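Local coordinates for signal recognition 54 kDa protein (Pyrococcus furiosus, PDB 3DM5), which is the 54 kDa protein subunit of the signal recognition particle, combining a helical bundle, a P-loop nucleotide-binding domain that holds guanosine-5'-diphosphate here, and a helical C-terminal domain, at residues E98-L103 with Y177-G182; S111-T116 with C135-R140; Q146-L151 with I156-N161. One frame throughout, in Å; residues are numbered along the deposited sequence.

Interaction 1: residues E98-L103 with Y177-G182; sequences EKPTIL and YFKSKG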
loop_
_atom_site.group_PDB
_atom_site.type_symbol
_atom_site.label_atom_id
_atom_site.label_comp_id
_atom_site.label_asym_id
_atom_site.label_seq_id
_atom_site.Cartn_x
_atom_site.Cartn_y
_atom_site.Cartn_z
ATOM N N GLU A 98 -28.100 -28.334 30.511
ATOM C CA GLU A 98 -28.087 -29.786 30.654
ATOM C C GLU A 98 -26.855 -30.220 31.452
ATOM O O GLU A 98 -25.877 -29.477 31.515
ATOM C CB GLU A 98 -28.151 -30.446 29.264
ATOM C CG GLU A 98 -29.510 -30.180 28.549
ATOM C CD GLU A 98 -29.418 -30.028 27.016
ATOM O OE1 GLU A 98 -28.525 -30.643 26.398
ATOM O OE2 GLU A 98 -30.252 -29.301 26.418
ATOM N N LYS A 99 -26.890 -31.389 32.094
ATOM C CA LYS A 99 -25.638 -31.924 32.619
ATOM C C LYS A 99 -24.810 -32.148 31.358
ATOM O O LYS A 99 -25.015 -31.408 30.399
ATOM C CB LYS A 99 -25.814 -33.176 33.462
ATOM C CG LYS A 99 -24.590 -33.459 34.333
ATOM C CD LYS A 99 -23.837 -32.159 34.638
ATOM C CE LYS A 99 -22.373 -32.396 35.020
ATOM N NZ LYS A 99 -22.159 -32.665 36.475
ATOM N N PRO A 100 -23.938 -33.178 31.305
ATOM C CA PRO A 100 -22.926 -32.936 30.274
ATOM C C PRO A 100 -23.565 -32.189 29.106
ATOM O O PRO A 100 -24.395 -32.764 28.387
ATOM C CB PRO A 100 -22.496 -34.353 29.849
ATOM C CG PRO A 100 -22.900 -35.223 30.910
ATOM C CD PRO A 100 -24.139 -34.618 31.520
ATOM N N THR A 101 -23.261 -30.899 28.968
ATOM C CA THR A 101 -23.714 -30.175 27.787
ATOM C C THR A 101 -22.755 -30.557 26.672
ATOM O O THR A 101 -21.532 -30.346 26.790
ATOM C CB THR A 101 -23.746 -28.667 27.989
ATOM O OG1 THR A 101 -24.649 -28.345 29.049
ATOM C CG2 THR A 101 -24.218 -27.967 26.710
ATOM N N ILE A 102 -23.303 -31.164 25.617
ATOM C CA ILE A 102 -22.489 -31.704 24.527
ATOM C C ILE A 102 -22.481 -30.811 23.289
ATOM O O ILE A 102 -23.541 -30.418 22.760
ATOM C CB ILE A 102 -22.905 -33.126 24.156
ATOM C CG1 ILE A 102 -22.677 -34.070 25.343
ATOM C CG2 ILE A 102 -22.136 -33.603 22.950
ATOM C CD1 ILE A 102 -23.351 -35.422 25.157
ATOM N N LEU A 103 -21.264 -30.474 22.852
ATOM C CA LEU A 103 -21.073 -29.592 21.701
ATOM C C LEU A 103 -20.399 -30.393 20.611
ATOM O O LEU A 103 -19.319 -30.974 20.819
ATOM C CB LEU A 103 -20.235 -28.369 22.083
ATOM C CG LEU A 103 -20.738 -27.577 23.298
ATOM C CD1 LEU A 103 -19.811 -26.413 23.607
ATOM C CD2 LEU A 103 -22.172 -27.113 23.095
ATOM N N TYR A 177 -17.354 -42.368 27.829
ATOM C CA TYR A 177 -16.175 -42.326 28.682
ATOM C C TYR A 177 -16.010 -40.994 29.414
ATOM O O TYR A 177 -16.010 -40.969 30.639
ATOM C CB TYR A 177 -14.903 -42.674 27.900
ATOM C CG TYR A 177 -13.694 -42.862 28.788
ATOM C CD1 TYR A 177 -13.312 -44.126 29.219
ATOM C CD2 TYR A 177 -12.934 -41.772 29.202
ATOM C CE1 TYR A 177 -12.206 -44.296 30.030
ATOM C CE2 TYR A 177 -11.831 -41.937 30.015
ATOM C CZ TYR A 177 -11.472 -43.197 30.426
ATOM O OH TYR A 177 -10.370 -43.351 31.236
ATOM N N PHE A 178 -15.860 -39.894 28.676
ATOM C CA PHE A 178 -15.679 -38.600 29.324
ATOM C C PHE A 178 -16.901 -38.293 30.219
ATOM O O PHE A 178 -16.766 -37.637 31.256
ATOM C CB PHE A 178 -15.370 -37.471 28.323
ATOM N N LYS A 179 -18.081 -38.786 29.840
ATOM C CA LYS A 179 -19.289 -38.597 30.655
ATOM C C LYS A 179 -19.185 -39.318 32.010
ATOM O O LYS A 179 -19.668 -38.832 33.033
ATOM C CB LYS A 179 -20.537 -39.070 29.903
ATOM C CG LYS A 179 -21.854 -38.569 30.483
ATOM C CD LYS A 179 -23.017 -39.277 29.799
ATOM C CE LYS A 179 -24.379 -38.793 30.285
ATOM N NZ LYS A 179 -24.480 -38.771 31.765
ATOM N N SER A 180 -18.537 -40.474 32.007
ATOM C CA SER A 180 -18.318 -41.226 33.230
ATOM C C SER A 180 -17.411 -40.464 34.181
ATOM O O SER A 180 -17.545 -40.576 35.399
ATOM C CB SER A 180 -17.645 -42.556 32.917
ATOM O OG SER A 180 -18.391 -43.333 32.001
ATOM N N LYS A 181 -16.470 -39.711 33.617
ATOM C CA LYS A 181 -15.432 -39.047 34.409
ATOM C C LYS A 181 -15.928 -37.828 35.177
ATOM O O LYS A 181 -15.206 -37.303 36.023
ATOM C CB LYS A 181 -14.241 -38.674 33.534
ATOM C CG LYS A 181 -13.553 -39.878 32.929
ATOM C CD LYS A 181 -12.577 -40.511 33.913
ATOM C CE LYS A 181 -11.824 -41.680 33.286
ATOM N NZ LYS A 181 -10.856 -42.318 34.234
ATOM N N GLY A 182 -17.146 -37.379 34.879
ATOM C CA GLY A 182 -17.779 -36.336 35.669
ATOM C C GLY A 182 -17.845 -34.934 35.084
ATOM O O GLY A 182 -18.095 -33.960 35.804
#
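Pro100 and Lys179 meet at about a right angle, the pyrrolidine ring of one set against the aliphatic stem of the other, and they show how a lysine can serve as an apolar surface. The corner of the ring, Pro100 CG, does most of the touching: it stands 3.5 Å from Lys179 CG and 3.9 Å from Lys179 CE. The lysine leaves its helix with CG anti to the backbone N (chi1 -164°), runs on extended, and bends only at its last torsion (chi4 -49°). That final turn brings NZ back to the same corner, with Lys179 NZ 4.0 Å from Pro100 CG, a packing distance and no polar bond. Pro100 also touches Ile186 of the neighbouring strand 185-189.

Lys99, next to the proline, extends its ammonium toward Gly182, but Lys99 NZ stays 4.3 Å from Gly182 O, too far to count as a hydrogen bond. The same ammonium has a long, weak ion pair with Asp184. Gly182, just past the helix, has a positive phi of 105° and completes a Schellman motif. One residue after the proline, Thr101 OG1 donates to Glu98 O at 3.0 Å, from above the carbonyl plane, and spans the residues before strand 101-106.

With 131 Å² buried at the surface, the contact rests on methylene packing. Its chemistry implies a weak, rather non-directional junction between the start of a strand and the end of helix 167-180, in which Lys179 contributes its carbon chain more than its charge and Lys99 brings only its ammonium, at a loose distance.

Interaction 2: residues S111-T116 with C135-R140; sequences SGKTTT and CSDTWR. With GDP (guanosine-5'-diphosphate), chain J.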
loop_
_atom_site.group_PDB
_atom_site.type_symbol
_atom_site.label_atom_id
_atom_site.label_comp_id
_atom_site.label_asym_id
_atom_site.label_seq_id
_atom_site.Cartn_x
_atom_site.Cartn_y
_atom_site.Cartn_z
ATOM N N SER A 111 -10.095 -25.518 8.280
ATOM C CA SER A 111 -11.040 -24.526 8.742
ATOM C C SER A 111 -10.523 -23.981 10.046
ATOM O O SER A 111 -10.966 -22.941 10.498
ATOM C CB SER A 111 -12.413 -25.147 8.969
ATOM O OG SER A 111 -12.346 -26.250 9.861
ATOM N N GLY A 112 -9.592 -24.701 10.653
ATOM C CA GLY A 112 -9.127 -24.377 11.982
ATOM C C GLY A 112 -9.979 -25.035 13.060
ATOM O O GLY A 112 -9.997 -24.566 14.197
ATOM N N LYS A 113 -10.679 -26.116 12.712
ATOM C CA LYS A 113 -11.547 -26.842 13.652
ATOM C C LYS A 113 -10.800 -27.455 14.847
ATOM O O LYS A 113 -11.150 -27.198 16.005
ATOM C CB LYS A 113 -12.300 -27.950 12.928
ATOM C CG LYS A 113 -13.263 -28.701 13.803
ATOM C CD LYS A 113 -13.934 -29.809 13.025
ATOM C CE LYS A 113 -13.112 -31.101 13.022
ATOM N NZ LYS A 113 -11.876 -31.021 12.211
ATOM N N THR A 114 -9.790 -28.285 14.581
ATOM C CA THR A 114 -9.027 -28.874 15.676
ATOM C C THR A 114 -8.664 -27.788 16.706
ATOM O O THR A 114 -8.998 -27.902 17.902
ATOM C CB THR A 114 -7.727 -29.572 15.206
ATOM O OG1 THR A 114 -7.966 -30.360 14.034
ATOM C CG2 THR A 114 -7.203 -30.467 16.283
ATOM N N THR A 115 -7.993 -26.731 16.232
ATOM C CA THR A 115 -7.573 -25.630 17.101
ATOM C C THR A 115 -8.758 -24.994 17.825
ATOM O O THR A 115 -8.718 -24.754 19.034
ATOM C CB THR A 115 -6.835 -24.523 16.306
ATOM O OG1 THR A 115 -5.802 -25.107 15.498
ATOM C CG2 THR A 115 -6.219 -23.514 17.257
ATOM N N THR A 116 -9.817 -24.696 17.082
ATOM C CA THR A 116 -11.003 -24.152 17.710
ATOM C C THR A 116 -11.569 -25.078 18.812
ATOM O O THR A 116 -12.151 -24.604 19.786
ATOM C CB THR A 116 -12.078 -23.813 16.674
ATOM O OG1 THR A 116 -11.491 -23.065 15.604
ATOM C CG2 THR A 116 -13.225 -23.018 17.315
ATOM N N CYS A 135 -12.046 -36.789 20.633
ATOM C CA CYS A 135 -11.550 -36.663 19.274
ATOM C C CYS A 135 -12.010 -37.839 18.409
ATOM O O CYS A 135 -11.418 -38.917 18.457
ATOM C CB CYS A 135 -10.031 -36.572 19.283
ATOM S SG CYS A 135 -9.265 -36.705 17.668
ATOM N N SER A 136 -13.065 -37.634 17.625
ATOM C CA SER A 136 -13.540 -38.688 16.743
ATOM C C SER A 136 -13.145 -38.416 15.297
ATOM O O SER A 136 -13.818 -38.847 14.367
ATOM C CB SER A 136 -15.057 -38.884 16.882
ATOM O OG SER A 136 -15.781 -37.737 16.477
ATOM N N ASP A 137 -12.042 -37.689 15.124
ATOM C CA ASP A 137 -11.532 -37.309 13.804
ATOM C C ASP A 137 -10.698 -38.438 13.227
ATOM O O ASP A 137 -9.485 -38.503 13.444
ATOM C CB ASP A 137 -10.690 -36.025 13.891
ATOM C CG ASP A 137 -10.388 -35.404 12.518
ATOM O OD1 ASP A 137 -10.683 -36.038 11.489
ATOM O OD2 ASP A 137 -9.851 -34.268 12.473
ATOM N N THR A 138 -11.369 -39.320 12.492
ATOM C CA THR A 138 -10.739 -40.482 11.881
ATOM C C THR A 138 -10.128 -40.110 10.531
ATOM O O THR A 138 -9.406 -40.902 9.936
ATOM C CB THR A 138 -11.761 -41.638 11.692
ATOM O OG1 THR A 138 -12.876 -41.176 10.920
ATOM C CG2 THR A 138 -12.271 -42.130 13.034
ATOM N N TRP A 139 -10.431 -38.897 10.068
ATOM C CA TRP A 139 -9.982 -38.373 8.766
ATOM C C TRP A 139 -8.523 -37.861 8.767
ATOM O O TRP A 139 -7.848 -37.872 7.738
ATOM C CB TRP A 139 -10.932 -37.257 8.316
ATOM C CG TRP A 139 -11.066 -37.100 6.834
ATOM C CD1 TRP A 139 -11.809 -37.878 5.985
ATOM C CD2 TRP A 139 -10.467 -36.078 6.025
ATOM N NE1 TRP A 139 -11.696 -37.406 4.695
ATOM C CE2 TRP A 139 -10.877 -36.307 4.693
ATOM C CE3 TRP A 139 -9.623 -34.993 6.300
ATOM C CZ2 TRP A 139 -10.462 -35.492 3.633
ATOM C CZ3 TRP A 139 -9.215 -34.184 5.247
ATOM C CH2 TRP A 139 -9.633 -34.440 3.928
ATOM N N ARG A 140 -8.060 -37.387 9.919
ATOM C CA ARG A 140 -6.653 -37.062 10.134
ATOM C C ARG A 140 -6.333 -37.289 11.608
ATOM O O ARG A 140 -6.288 -36.341 12.393
ATOM C CB ARG A 140 -6.324 -35.625 9.712
ATOM C CG ARG A 140 -7.464 -34.599 9.876
ATOM C CD ARG A 140 -6.904 -33.175 10.014
ATOM N NE ARG A 140 -5.730 -33.188 10.889
ATOM C CZ ARG A 140 -5.297 -32.158 11.613
ATOM N NH1 ARG A 140 -5.934 -30.992 11.588
ATOM N NH2 ARG A 140 -4.223 -32.307 12.373
HETATM P PB GDP J . -7.935 -28.290 10.869
HETATM O O1B GDP J . -8.670 -27.125 10.303
HETATM O O2B GDP J . -7.657 -29.267 9.753
HETATM O O3B GDP J . -8.759 -28.926 11.962
HETATM O O3A GDP J . -6.454 -27.883 11.364
HETATM P PA GDP J . -6.045 -26.716 12.389
HETATM O O1A GDP J . -4.619 -26.868 12.828
HETATM O O2A GDP J . -6.950 -26.655 13.585
HETATM O "O5'" GDP J . -6.140 -25.410 11.456
HETATM C "C5'" GDP J . -5.225 -25.337 10.369
HETATM C "C4'" GDP J . -4.376 -24.065 10.451
HETATM O "O4'" GDP J . -5.147 -22.866 10.697
HETATM C "C3'" GDP J . -3.346 -24.164 11.563
HETATM O "O3'" GDP J . -2.127 -23.680 10.992
HETATM C "C2'" GDP J . -3.875 -23.237 12.643
HETATM O "O2'" GDP J . -2.847 -22.591 13.358
HETATM C "C1'" GDP J . -4.593 -22.184 11.836
HETATM N N9 GDP J . -5.665 -21.490 12.567
HETATM C C8 GDP J . -6.765 -22.001 13.145
HETATM N N7 GDP J . -7.528 -21.008 13.678
HETATM C C5 GDP J . -6.910 -19.840 13.418
HETATM C C6 GDP J . -7.139 -18.394 13.679
HETATM O O6 GDP J . -8.155 -17.977 14.285
HETATM N N1 GDP J . -6.215 -17.531 13.239
HETATM C C2 GDP J . -5.117 -17.919 12.568
HETATM N N2 GDP J . -4.239 -16.981 12.154
HETATM N N3 GDP J . -4.845 -19.208 12.286
HETATM C C4 GDP J . -5.686 -20.178 12.684
#
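Lys113 reaches Asp137 at its tip, beside the beta-phosphate of GDP, and its side chain can be followed outward atom by atom. Lys113 CB lies 3.8 Å from GDP O3B. The chain then leaves the helix with CG anti to the backbone N and folds at its third and fourth torsions (chi3 86°, chi4 -70°): CG, CD and CE bow away from O3B and touch no atom of the ligand or of the opposing loop before NZ returns. At the tip, Lys113 NZ is 3.8 Å both from O3B of GDP and from Asp137 OD2, the latter a long salt bridge. Asp137 OD1, meanwhile, receives weak bonds from the backbone N of Trp139 and Arg140, which steady the carboxylate only loosely.

Thr114 grips GDP O3B from the same helix, its N and its OG1 both donating, the hydroxyl at 2.6 Å. Arg140 comes in from the opposing loop: NH1 gives GDP O2B a weak bond, and NH2 is held by Gln146 OE1. Thr114 OG1 and Arg140 NH1 are close, but their angle is poor for a bond. Backbone amides of Gly112 and Thr115 bind O1B and O2A. Phosphates wrapped by amides at a helix start, beside a lysine, are the signature of the P-loop (Walker A) motif of this NTPase fold.

Interaction 3: residues Q146-L151 with I156-N161; sequences QLRQLL and IEVFGN. With GDP (guanosine-5'-diphosphate), chain J; SO4 (sulfate ion), chain L.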
loop_
_atom_site.group_PDB
_atom_site.type_symbol
_atom_site.label_atom_id
_atom_site.label_comp_id
_atom_site.label_asym_id
_atom_site.label_seq_id
_atom_site.Cartn_x
_atom_site.Cartn_y
_atom_site.Cartn_z
ATOM N N GLN A 146 -2.454 -33.543 18.260
ATOM C CA GLN A 146 -2.560 -32.084 18.249
ATOM C C GLN A 146 -3.387 -31.525 19.413
ATOM O O GLN A 146 -3.058 -30.489 19.986
ATOM C CB GLN A 146 -3.131 -31.604 16.929
ATOM C CG GLN A 146 -3.396 -30.120 16.899
ATOM C CD GLN A 146 -3.848 -29.658 15.532
ATOM O OE1 GLN A 146 -3.861 -30.434 14.580
ATOM N NE2 GLN A 146 -4.220 -28.388 15.426
ATOM N N LEU A 147 -4.466 -32.220 19.758
ATOM C CA LEU A 147 -5.316 -31.807 20.862
ATOM C C LEU A 147 -4.592 -32.036 22.176
ATOM O O LEU A 147 -4.675 -31.206 23.069
ATOM C CB LEU A 147 -6.673 -32.548 20.842
ATOM C CG LEU A 147 -7.715 -32.176 19.770
ATOM C CD1 LEU A 147 -8.807 -33.220 19.711
ATOM C CD2 LEU A 147 -8.319 -30.773 19.962
ATOM N N ARG A 148 -3.894 -33.165 22.293
ATOM C CA ARG A 148 -3.061 -33.437 23.473
ATOM C C ARG A 148 -2.045 -32.299 23.671
ATOM O O ARG A 148 -1.899 -31.755 24.776
ATOM C CB ARG A 148 -2.300 -34.765 23.331
ATOM C CG ARG A 148 -3.131 -36.047 23.375
ATOM C CD ARG A 148 -3.844 -36.166 24.688
ATOM N NE ARG A 148 -2.942 -36.301 25.826
ATOM C CZ ARG A 148 -2.140 -37.343 26.036
ATOM N NH1 ARG A 148 -2.092 -38.342 25.171
ATOM N NH2 ARG A 148 -1.373 -37.376 27.106
ATOM N N GLN A 149 -1.344 -31.962 22.589
ATOM C CA GLN A 149 -0.423 -30.823 22.538
ATOM C C GLN A 149 -1.055 -29.515 23.050
ATOM O O GLN A 149 -0.471 -28.814 23.869
ATOM C CB GLN A 149 0.118 -30.638 21.106
ATOM C CG GLN A 149 0.624 -29.240 20.798
ATOM C CD GLN A 149 0.555 -28.898 19.317
ATOM O OE1 GLN A 149 0.311 -29.758 18.481
ATOM N NE2 GLN A 149 0.767 -27.642 18.993
ATOM N N LEU A 150 -2.252 -29.190 22.578
ATOM C CA LEU A 150 -2.878 -27.935 22.980
ATOM C C LEU A 150 -3.449 -27.956 24.399
ATOM O O LEU A 150 -3.591 -26.913 25.042
ATOM C CB LEU A 150 -3.989 -27.542 21.993
ATOM C CG LEU A 150 -3.603 -27.368 20.520
ATOM C CD1 LEU A 150 -4.817 -27.230 19.591
ATOM C CD2 LEU A 150 -2.684 -26.182 20.395
ATOM N N LEU A 151 -3.787 -29.143 24.886
ATOM C CA LEU A 151 -4.699 -29.229 26.013
ATOM C C LEU A 151 -4.124 -29.850 27.287
ATOM O O LEU A 151 -4.642 -29.609 28.369
ATOM C CB LEU A 151 -5.979 -29.952 25.582
ATOM C CG LEU A 151 -6.976 -29.164 24.729
ATOM C CD1 LEU A 151 -8.146 -30.041 24.336
ATOM C CD2 LEU A 151 -7.459 -27.913 25.457
ATOM N N ILE A 156 -7.067 -30.686 30.730
ATOM C CA ILE A 156 -8.310 -30.986 30.074
ATOM C C ILE A 156 -8.163 -32.316 29.366
ATOM O O ILE A 156 -7.319 -32.463 28.483
ATOM C CB ILE A 156 -8.687 -29.896 29.065
ATOM C CG1 ILE A 156 -8.908 -28.577 29.799
ATOM C CG2 ILE A 156 -9.950 -30.285 28.309
ATOM C CD1 ILE A 156 -9.195 -27.395 28.886
ATOM N N GLU A 157 -8.987 -33.280 29.770
ATOM C CA GLU A 157 -8.968 -34.601 29.164
ATOM C C GLU A 157 -9.295 -34.605 27.678
ATOM O O GLU A 157 -10.242 -33.967 27.226
ATOM C CB GLU A 157 -9.924 -35.558 29.886
ATOM C CG GLU A 157 -10.359 -36.724 29.014
ATOM C CD GLU A 157 -10.743 -37.952 29.810
ATOM O OE1 GLU A 157 -11.193 -37.794 30.968
ATOM O OE2 GLU A 157 -10.587 -39.071 29.265
ATOM N N VAL A 158 -8.498 -35.361 26.937
ATOM C CA VAL A 158 -8.720 -35.586 25.523
ATOM C C VAL A 158 -8.881 -37.089 25.288
ATOM O O VAL A 158 -7.885 -37.822 25.299
ATOM C CB VAL A 158 -7.508 -35.085 24.676
ATOM C CG1 VAL A 158 -7.703 -35.374 23.198
ATOM C CG2 VAL A 158 -7.277 -33.622 24.893
ATOM N N PHE A 159 -10.122 -37.543 25.074
ATOM C CA PHE A 159 -10.394 -38.941 24.709
ATOM C C PHE A 159 -10.143 -39.147 23.234
ATOM O O PHE A 159 -10.607 -38.371 22.414
ATOM C CB PHE A 159 -11.847 -39.341 25.014
ATOM C CG PHE A 159 -12.208 -40.730 24.530
ATOM C CD1 PHE A 159 -12.243 -41.795 25.413
ATOM C CD2 PHE A 159 -12.477 -40.974 23.183
ATOM C CE1 PHE A 159 -12.551 -43.072 24.976
ATOM C CE2 PHE A 159 -12.787 -42.260 22.730
ATOM C CZ PHE A 159 -12.823 -43.310 23.634
ATOM N N GLY A 160 -9.428 -40.199 22.877
ATOM C CA GLY A 160 -9.231 -40.475 21.469
ATOM C C GLY A 160 -8.811 -41.902 21.243
ATOM O O GLY A 160 -8.834 -42.731 22.159
ATOM N N ASN A 161 -8.454 -42.189 19.999
ATOM C CA ASN A 161 -7.841 -43.454 19.628
ATOM C C ASN A 161 -7.439 -43.436 18.173
ATOM O O ASN A 161 -8.173 -43.952 17.325
ATOM C CB ASN A 161 -8.770 -44.643 19.867
ATOM C CG ASN A 161 -8.169 -45.944 19.362
ATOM O OD1 ASN A 161 -6.973 -46.006 19.031
ATOM N ND2 ASN A 161 -8.989 -46.990 19.299
HETATM P PB GDP J . -7.935 -28.290 10.869
HETATM O O1B GDP J . -8.670 -27.125 10.303
HETATM O O2B GDP J . -7.657 -29.267 9.753
HETATM O O3B GDP J . -8.759 -28.926 11.962
HETATM O O3A GDP J . -6.454 -27.883 11.364
HETATM P PA GDP J . -6.045 -26.716 12.389
HETATM O O1A GDP J . -4.619 -26.868 12.828
HETATM O O2A GDP J . -6.950 -26.655 13.585
HETATM O "O5'" GDP J . -6.140 -25.410 11.456
HETATM C "C5'" GDP J . -5.225 -25.337 10.369
HETATM C "C4'" GDP J . -4.376 -24.065 10.451
HETATM O "O4'" GDP J . -5.147 -22.866 10.697
HETATM C "C3'" GDP J . -3.346 -24.164 11.563
HETATM O "O3'" GDP J . -2.127 -23.680 10.992
HETATM C "C2'" GDP J . -3.875 -23.237 12.643
HETATM O "O2'" GDP J . -2.847 -22.591 13.358
HETATM C "C1'" GDP J . -4.593 -22.184 11.836
HETATM N N9 GDP J . -5.665 -21.490 12.567
HETATM C C8 GDP J . -6.765 -22.001 13.145
HETATM N N7 GDP J . -7.528 -21.008 13.678
HETATM C C5 GDP J . -6.910 -19.840 13.418
HETATM C C6 GDP J . -7.139 -18.394 13.679
HETATM O O6 GDP J . -8.155 -17.977 14.285
HETATM N N1 GDP J . -6.215 -17.531 13.239
HETATM C C2 GDP J . -5.117 -17.919 12.568
HETATM N N2 GDP J . -4.239 -16.981 12.154
HETATM N N3 GDP J . -4.845 -19.208 12.286
HETATM C C4 GDP J . -5.686 -20.178 12.684
HETATM S S SO4 L . 1.483 -39.872 26.784
HETATM O O1 SO4 L . 0.265 -40.316 27.473
HETATM O O2 SO4 L . 1.775 -38.497 27.207
HETATM O O3 SO4 L . 2.626 -40.727 27.104
HETATM O O4 SO4 L . 1.277 -39.972 25.340
#
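Within the beta-alpha-beta unit of strand 131-135, helix 142-151 and strand 157-159, Val158 presses its two methyls into the flank of the returning helix. Val158 CG2 lies 3.7 Å from Leu151 CD1, the two side chains meeting at about a right angle, while Val158 CG1 stands 3.8 Å from Leu147 CB. The valine torsion explains this split: CG1 is anti to its backbone N (chi1 177°) and CG2 anti to its carbonyl carbon, one methyl for each leucine. Leu151 uses its second methyl elsewhere, with CD2 3.9 Å from Ile156 CD1.

Helix and strand run almost antiparallel, at 175° and with axes 8.7 Å apart, as expected where a crossover helix covers an outer strand of a mostly parallel sheet. Both leucines also rest on Val133 of the adjacent strand 131-135.

Arg148 crosses Val158 at a slant, its CD 3.8 Å from Val158 CB. Bends at chi2 and chi3 carry the guanidinium outward, where NE forms a salt bridge with Asp152 and NH2 weakly binds a sulfate ion, probably from the crystallisation liquor. From another flank of the helix, the extended Gln146 offers NE2 to GDP O1A at 3.0 Å, a fairly straight bond of 161°.

Overall arrangement
All three contacts belong to one P-loop nucleotide-binding domain, and they grade from ligand site to surface. Interactions 2 and 3 have centres 11 Å apart and share GDP, 111-116 supplying the end of the phosphate loop and the helix start, and 146-151 a side chain from the next helix. They are joined directly: Cys135 N lies 2.8 Å from Phe159 O, a probable hydrogen bond between adjacent strands, and Thr114 CG2 packs 3.5 Å from Gln146 CD. Interaction 1 is peripheral, its centre 16 Å from that of interaction 3 and 19 Å from that of interaction 2. It touches interaction 3 through Tyr177 CB, 3.7 Å from Phe159 CD1, whereas about 8 Å separates its nearest atoms from interaction 2.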